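PDB 2FY6: peptide methionine sulfoxide reductase msrA/msrB, which reduces oxidised methionine residues in proteins, its thioredoxin-like N-terminal domain, described here, probably supplying the reducing equivalents through a CxxC pair. Local coordinates for residues A[3-8]-A[89-94]; A[44-49]-A[83-88]. All blocks are in the same frame, centred on the assembly; numbering follows the deposited sequence.

Interaction 1 (A[3-8]-A[89-94])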
loop_
_atom_site.group_PDB
_atom_site.type_symbol
_atom_site.label_atom_id
_atom_site.label_comp_id
_atom_site.label_asym_id
_atom_site.label_seq_id
_atom_site.Cartn_x
_atom_site.Cartn_y
_atom_site.Cartn_z
ATOM N N HIS A 3 12.256 0.520 6.999
ATOM C CA HIS A 3 13.045 -0.659 7.338
ATOM C C HIS A 3 12.198 -1.922 7.402
ATOM O O HIS A 3 12.532 -2.930 6.781
ATOM C CB HIS A 3 13.772 -0.482 8.670
ATOM C CG HIS A 3 14.517 -1.707 9.101
ATOM N ND1 HIS A 3 15.492 -2.294 8.323
ATOM C CD2 HIS A 3 14.393 -2.486 10.201
ATOM C CE1 HIS A 3 15.934 -3.384 8.924
ATOM N NE2 HIS A 3 15.283 -3.524 10.065
ATOM N N THR A 4 11.110 -1.873 8.165
ATOM C CA THR A 4 10.229 -3.027 8.285
ATOM C C THR A 4 9.780 -3.419 6.886
ATOM O O THR A 4 9.652 -4.598 6.559
ATOM C CB THR A 4 8.970 -2.702 9.112
ATOM O OG1 THR A 4 9.354 -2.227 10.407
ATOM C CG2 THR A 4 8.106 -3.943 9.270
ATOM N N LEU A 5 9.551 -2.407 6.062
ATOM C CA LEU A 5 9.101 -2.613 4.699
ATOM C C LEU A 5 10.145 -3.373 3.881
ATOM O O LEU A 5 9.815 -4.315 3.166
ATOM C CB LEU A 5 8.791 -1.250 4.071
ATOM C CG LEU A 5 7.937 -1.134 2.808
ATOM C CD1 LEU A 5 6.675 -1.980 2.910
ATOM C CD2 LEU A 5 7.579 0.338 2.626
ATOM N N SER A 6 11.407 -2.979 4.012
ATOM C CA SER A 6 12.486 -3.623 3.264
ATOM C C SER A 6 12.711 -5.079 3.678
ATOM O O SER A 6 13.334 -5.847 2.948
ATOM C CB SER A 6 13.791 -2.835 3.430
ATOM O OG SER A 6 14.273 -2.896 4.761
ATOM N N THR A 7 12.194 -5.454 4.843
ATOM C CA THR A 7 12.350 -6.816 5.340
ATOM C C THR A 7 11.185 -7.699 4.907
ATOM O O THR A 7 11.196 -8.913 5.122
ATOM C CB THR A 7 12.419 -6.848 6.876
ATOM O OG1 THR A 7 11.145 -6.484 7.418
ATOM C CG2 THR A 7 13.465 -5.874 7.383
ATOM N N LEU A 8 10.179 -7.088 4.294
ATOM C CA LEU A 8 9.009 -7.833 3.851
ATOM C C LEU A 8 9.083 -8.241 2.388
ATOM O O LEU A 8 9.916 -7.747 1.630
ATOM C CB LEU A 8 7.745 -7.001 4.077
ATOM C CG LEU A 8 7.457 -6.587 5.523
ATOM C CD1 LEU A 8 6.266 -5.634 5.550
ATOM C CD2 LEU A 8 7.174 -7.827 6.374
ATOM N N PRO A 89 1.860 -3.824 -6.711
ATOM C CA PRO A 89 2.720 -4.352 -5.649
ATOM C C PRO A 89 1.872 -4.676 -4.422
ATOM O O PRO A 89 1.156 -3.815 -3.912
ATOM C CB PRO A 89 3.693 -3.201 -5.377
ATOM C CG PRO A 89 3.672 -2.401 -6.659
ATOM C CD PRO A 89 2.216 -2.432 -7.031
ATOM N N VAL A 90 1.943 -5.918 -3.960
ATOM C CA VAL A 90 1.180 -6.320 -2.790
ATOM C C VAL A 90 2.129 -6.896 -1.750
ATOM O O VAL A 90 2.478 -8.076 -1.796
ATOM C CB VAL A 90 0.109 -7.379 -3.141
ATOM C CG1 VAL A 90 -0.604 -7.837 -1.880
ATOM C CG2 VAL A 90 -0.896 -6.801 -4.120
ATOM N N VAL A 91 2.552 -6.045 -0.825
ATOM C CA VAL A 91 3.453 -6.453 0.241
ATOM C C VAL A 91 2.601 -7.073 1.345
ATOM O O VAL A 91 1.560 -6.523 1.702
ATOM C CB VAL A 91 4.216 -5.225 0.812
ATOM C CG1 VAL A 91 5.151 -5.653 1.930
ATOM C CG2 VAL A 91 4.991 -4.543 -0.299
ATOM N N THR A 92 3.018 -8.223 1.864
ATOM C CA THR A 92 2.269 -8.859 2.945
ATOM C C THR A 92 3.013 -8.641 4.255
ATOM O O THR A 92 4.206 -8.942 4.367
ATOM C CB THR A 92 2.079 -10.375 2.716
ATOM O OG1 THR A 92 3.357 -11.021 2.657
ATOM C CG2 THR A 92 1.324 -10.620 1.420
ATOM N N ASP A 93 2.297 -8.114 5.244
ATOM C CA ASP A 93 2.864 -7.815 6.551
ATOM C C ASP A 93 2.133 -8.646 7.602
ATOM O O ASP A 93 1.183 -8.180 8.233
ATOM C CB ASP A 93 2.703 -6.316 6.826
ATOM C CG ASP A 93 3.357 -5.878 8.122
ATOM O OD1 ASP A 93 3.939 -6.727 8.829
ATOM O OD2 ASP A 93 3.283 -4.671 8.426
ATOM N N ASN A 94 2.583 -9.886 7.771
ATOM C CA ASN A 94 1.979 -10.810 8.717
ATOM C C ASN A 94 1.907 -10.203 10.111
ATOM O O ASN A 94 2.934 -9.914 10.723
ATOM C CB ASN A 94 2.777 -12.119 8.730
ATOM C CG ASN A 94 2.118 -13.198 9.558
ATOM O OD1 ASN A 94 0.897 -13.231 9.703
ATOM N ND2 ASN A 94 2.927 -14.107 10.090
#

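Interaction 2 (A[44-49]-A[83-88]). With SO4 (sulfate ion), chain D.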
loop_
_atom_site.group_PDB
_atom_site.type_symbol
_atom_site.label_atom_id
_atom_site.label_comp_id
_atom_site.label_asym_id
_atom_site.label_seq_id
_atom_site.Cartn_x
_atom_site.Cartn_y
_atom_site.Cartn_z
ATOM N N GLN A 44 -7.973 -0.138 -10.239
ATOM C CA GLN A 44 -7.649 1.278 -10.285
ATOM C C GLN A 44 -6.264 1.544 -9.695
ATOM O O GLN A 44 -5.473 2.312 -10.248
ATOM C CB GLN A 44 -8.692 2.063 -9.502
ATOM C CG GLN A 44 -8.346 3.514 -9.274
ATOM C CD GLN A 44 -9.373 4.200 -8.405
ATOM O OE1 GLN A 44 -9.496 3.901 -7.215
ATOM N NE2 GLN A 44 -10.132 5.122 -8.997
ATOM N N THR A 45 -5.974 0.910 -8.564
ATOM C CA THR A 45 -4.689 1.102 -7.912
ATOM C C THR A 45 -3.549 0.562 -8.774
ATOM O O THR A 45 -2.459 1.130 -8.788
ATOM C CB THR A 45 -4.677 0.428 -6.535
ATOM O OG1 THR A 45 -5.788 0.914 -5.769
ATOM C CG2 THR A 45 -3.379 0.744 -5.793
ATOM N N GLU A 46 -3.800 -0.526 -9.498
ATOM C CA GLU A 46 -2.775 -1.097 -10.368
ATOM C C GLU A 46 -2.493 -0.098 -11.491
ATOM O O GLU A 46 -1.340 0.118 -11.875
ATOM C CB GLU A 46 -3.241 -2.429 -10.959
ATOM C CG GLU A 46 -2.225 -3.056 -11.916
ATOM C CD GLU A 46 -2.756 -4.284 -12.624
ATOM O OE1 GLU A 46 -3.942 -4.279 -13.008
ATOM O OE2 GLU A 46 -1.984 -5.248 -12.815
ATOM N N LYS A 47 -3.553 0.512 -12.008
ATOM C CA LYS A 47 -3.420 1.504 -13.062
ATOM C C LYS A 47 -2.548 2.649 -12.562
ATOM O O LYS A 47 -1.615 3.075 -13.244
ATOM C CB LYS A 47 -4.791 2.050 -13.459
ATOM C CG LYS A 47 -4.727 3.330 -14.293
ATOM C CD LYS A 47 -6.113 3.760 -14.732
ATOM C CE LYS A 47 -6.136 5.198 -15.217
ATOM N NZ LYS A 47 -5.966 6.141 -14.079
ATOM N N TRP A 48 -2.857 3.143 -11.367
ATOM C CA TRP A 48 -2.096 4.240 -10.776
ATOM C C TRP A 48 -0.610 3.898 -10.662
ATOM O O TRP A 48 0.250 4.704 -11.023
ATOM C CB TRP A 48 -2.652 4.588 -9.392
ATOM C CG TRP A 48 -3.994 5.283 -9.412
ATOM C CD1 TRP A 48 -4.788 5.524 -10.502
ATOM C CD2 TRP A 48 -4.704 5.798 -8.279
ATOM N NE1 TRP A 48 -5.948 6.156 -10.114
ATOM C CE2 TRP A 48 -5.923 6.335 -8.756
ATOM C CE3 TRP A 48 -4.429 5.856 -6.904
ATOM C CZ2 TRP A 48 -6.870 6.922 -7.905
ATOM C CZ3 TRP A 48 -5.368 6.438 -6.057
ATOM C CH2 TRP A 48 -6.575 6.964 -6.564
ATOM N N ALA A 49 -0.314 2.702 -10.167
ATOM C CA ALA A 49 1.065 2.257 -10.002
ATOM C C ALA A 49 1.874 2.301 -11.301
ATOM O O ALA A 49 3.090 2.491 -11.270
ATOM C CB ALA A 49 1.087 0.843 -9.432
ATOM N N LEU A 83 -6.466 -13.877 -8.102
ATOM C CA LEU A 83 -6.789 -12.628 -8.788
ATOM C C LEU A 83 -5.669 -12.287 -9.771
ATOM O O LEU A 83 -4.638 -12.954 -9.786
ATOM C CB LEU A 83 -6.977 -11.494 -7.776
ATOM C CG LEU A 83 -8.277 -11.460 -6.958
ATOM C CD1 LEU A 83 -8.428 -12.718 -6.117
ATOM C CD2 LEU A 83 -8.260 -10.225 -6.066
ATOM N N ASN A 84 -5.864 -11.254 -10.584
ATOM C CA ASN A 84 -4.857 -10.887 -11.577
ATOM C C ASN A 84 -4.574 -9.389 -11.686
ATOM O O ASN A 84 -5.229 -8.670 -12.440
ATOM C CB ASN A 84 -5.272 -11.435 -12.952
ATOM C CG ASN A 84 -4.236 -11.168 -14.029
ATOM O OD1 ASN A 84 -3.067 -11.522 -13.885
ATOM N ND2 ASN A 84 -4.663 -10.548 -15.119
ATOM N N TYR A 85 -3.583 -8.933 -10.930
ATOM C CA TYR A 85 -3.162 -7.536 -10.925
ATOM C C TYR A 85 -1.640 -7.600 -10.853
ATOM O O TYR A 85 -1.020 -7.156 -9.884
ATOM C CB TYR A 85 -3.754 -6.819 -9.709
ATOM C CG TYR A 85 -5.265 -6.780 -9.740
ATOM C CD1 TYR A 85 -5.948 -5.891 -10.579
ATOM C CD2 TYR A 85 -6.015 -7.678 -8.983
ATOM C CE1 TYR A 85 -7.345 -5.909 -10.664
ATOM C CE2 TYR A 85 -7.404 -7.703 -9.060
ATOM C CZ TYR A 85 -8.062 -6.821 -9.902
ATOM O OH TYR A 85 -9.435 -6.875 -9.987
ATOM N N PRO A 86 -1.022 -8.164 -11.901
ATOM C CA PRO A 86 0.423 -8.346 -12.037
ATOM C C PRO A 86 1.302 -7.131 -11.793
ATOM O O PRO A 86 2.427 -7.273 -11.328
ATOM C CB PRO A 86 0.567 -8.913 -13.452
ATOM C CG PRO A 86 -0.569 -8.298 -14.174
ATOM C CD PRO A 86 -1.697 -8.426 -13.185
ATOM N N LYS A 87 0.797 -5.938 -12.087
ATOM C CA LYS A 87 1.588 -4.731 -11.888
ATOM C C LYS A 87 1.289 -4.014 -10.574
ATOM O O LYS A 87 1.776 -2.907 -10.337
ATOM C CB LYS A 87 1.391 -3.775 -13.064
ATOM C CG LYS A 87 2.092 -4.225 -14.337
ATOM C CD LYS A 87 3.600 -4.272 -14.128
ATOM C CE LYS A 87 4.343 -4.708 -15.384
ATOM N NZ LYS A 87 5.819 -4.711 -15.161
ATOM N N LEU A 88 0.490 -4.647 -9.722
ATOM C CA LEU A 88 0.146 -4.060 -8.439
ATOM C C LEU A 88 1.022 -4.655 -7.350
ATOM O O LEU A 88 0.969 -5.858 -7.086
ATOM C CB LEU A 88 -1.328 -4.320 -8.104
ATOM C CG LEU A 88 -1.794 -3.804 -6.736
ATOM C CD1 LEU A 88 -1.798 -2.275 -6.738
ATOM C CD2 LEU A 88 -3.184 -4.344 -6.427
HETATM S S SO4 D . -9.266 6.631 -12.302
HETATM O O1 SO4 D . -10.225 7.684 -11.770
HETATM O O2 SO4 D . -9.447 6.585 -13.816
HETATM O O3 SO4 D . -7.954 7.094 -12.053
HETATM O O4 SO4 D . -9.785 5.397 -11.832
HETATM O O HOH W 1 -5.082 -6.378 -14.119
#

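Interaction 1 (A[3-8]-A[89-94])
Different first torsions set L8 against V91. In L8, CG stands beside the backbone N and anti to the carbonyl carbon (chi1 -60°), while V91 holds CG1 anti to its own N (chi1 180°). Both residues direct their CB toward the other segment, and the side chains cross at about a right angle, the CG1 methyl of V91 fitting against the stem of L8. CB of L8 lies 3.6 Å from V91 CG1, and CD1 of L8 also touches that methyl, at 3.8 Å. The two branches of L8 then divide. CD1 reaches D93, meeting its CB at 3.8 Å, and CD2 approaches the strand at T92 O, 3.8 Å away. L5 comes in from the helix, one turn earlier: its CD1 reaches V91 CG1 at 4.1 Å, again nearly at right angles, so a single valine methyl is touched by both leucines.

These residues belong to the thioredoxin fold, where V91 lies on the strand 90-92 of the central sheet and the short N-terminal helix 2-6 runs into the edge strand 9-10, antiparallel to 90-92. No hydrogen bond passes between 3-8 and 89-94; the cross-contact is van der Waals packing, burying 205 Å² in all. I98 of the helix 97-101 also touches both L5 and L8, and I60 of the strand 58-63 touches L5.

The carboxylate of D93 is occupied elsewhere: OD2 accepts a hydrogen bond from I98 N, and OD1 a weak one from T97 N, at the start of helix 97-101. L8 CD1 meets the aspartate at CB and CG. Within 3-8, T4 O accepts from both T7 N and T7 OG1, which approach from the same face of its carbonyl plane, the hydroxyl at 2.6 Å.

Interaction 2 (A[44-49]-A[83-88])
The carboxylate of E46 meets the ring of Y85 at its edge, the two planes 66° apart and the side chains crossing at about a right angle, with OE1 3.5 Å from Y85 CD1. An extended chain, CG anti to the backbone N (chi1 178°), carries the group from the helix to the turn Y85-L88. There OE2 accepts a hydrogen bond from K87 N on its anti lone pair, 3.0 Å long and nearly straight at 163°. The other oxygen, OE1, takes a 2.6 Å bond from a water that also donates to N84 O, so both oxygens are engaged and the carboxylate's rotation is restricted. Nearer the helix backbone the contact is apolar: L88 crosses T45 obliquely, its CD1 3.5 Å from T45 CG2, and L88 CB lies 3.9 Å from E46 CB. T45 OG1 instead bonds to K29 NZ and E41 O. On another side of the helix, Q44, K47 and W48 bind a sulfate, probably from the crystallisation liquor. The loop from helix 75-80 thus packs on helix 42-50, which follows the probable CxxC redox motif, before leading through P89 into central-sheet strand 90-92 of the thioredoxin fold.

In the fold
The centres of the two contacts lie about 17 Å apart, and both belong to one thioredoxin-fold domain. Along the chain the order is 3-8, 44-49, 83-88, 89-94, so interaction 2 is nested inside the loop that interaction 1 closes. Segments 83-88 and 89-94 are consecutive: the turn held by helix 42-50 runs straight into strand 90-92, whose V91 meets L5 of helix 2-6 and L8 just after it. The contacts also touch directly, P89 CD lying 4.2 Å from A49 CB. The chain leading into strand 90-92, which lies between 9-10 and 58-63 in the sheet, thus packs on the helix after the probable redox CxxC, and the strand and D93 after it pack on the N-terminal region.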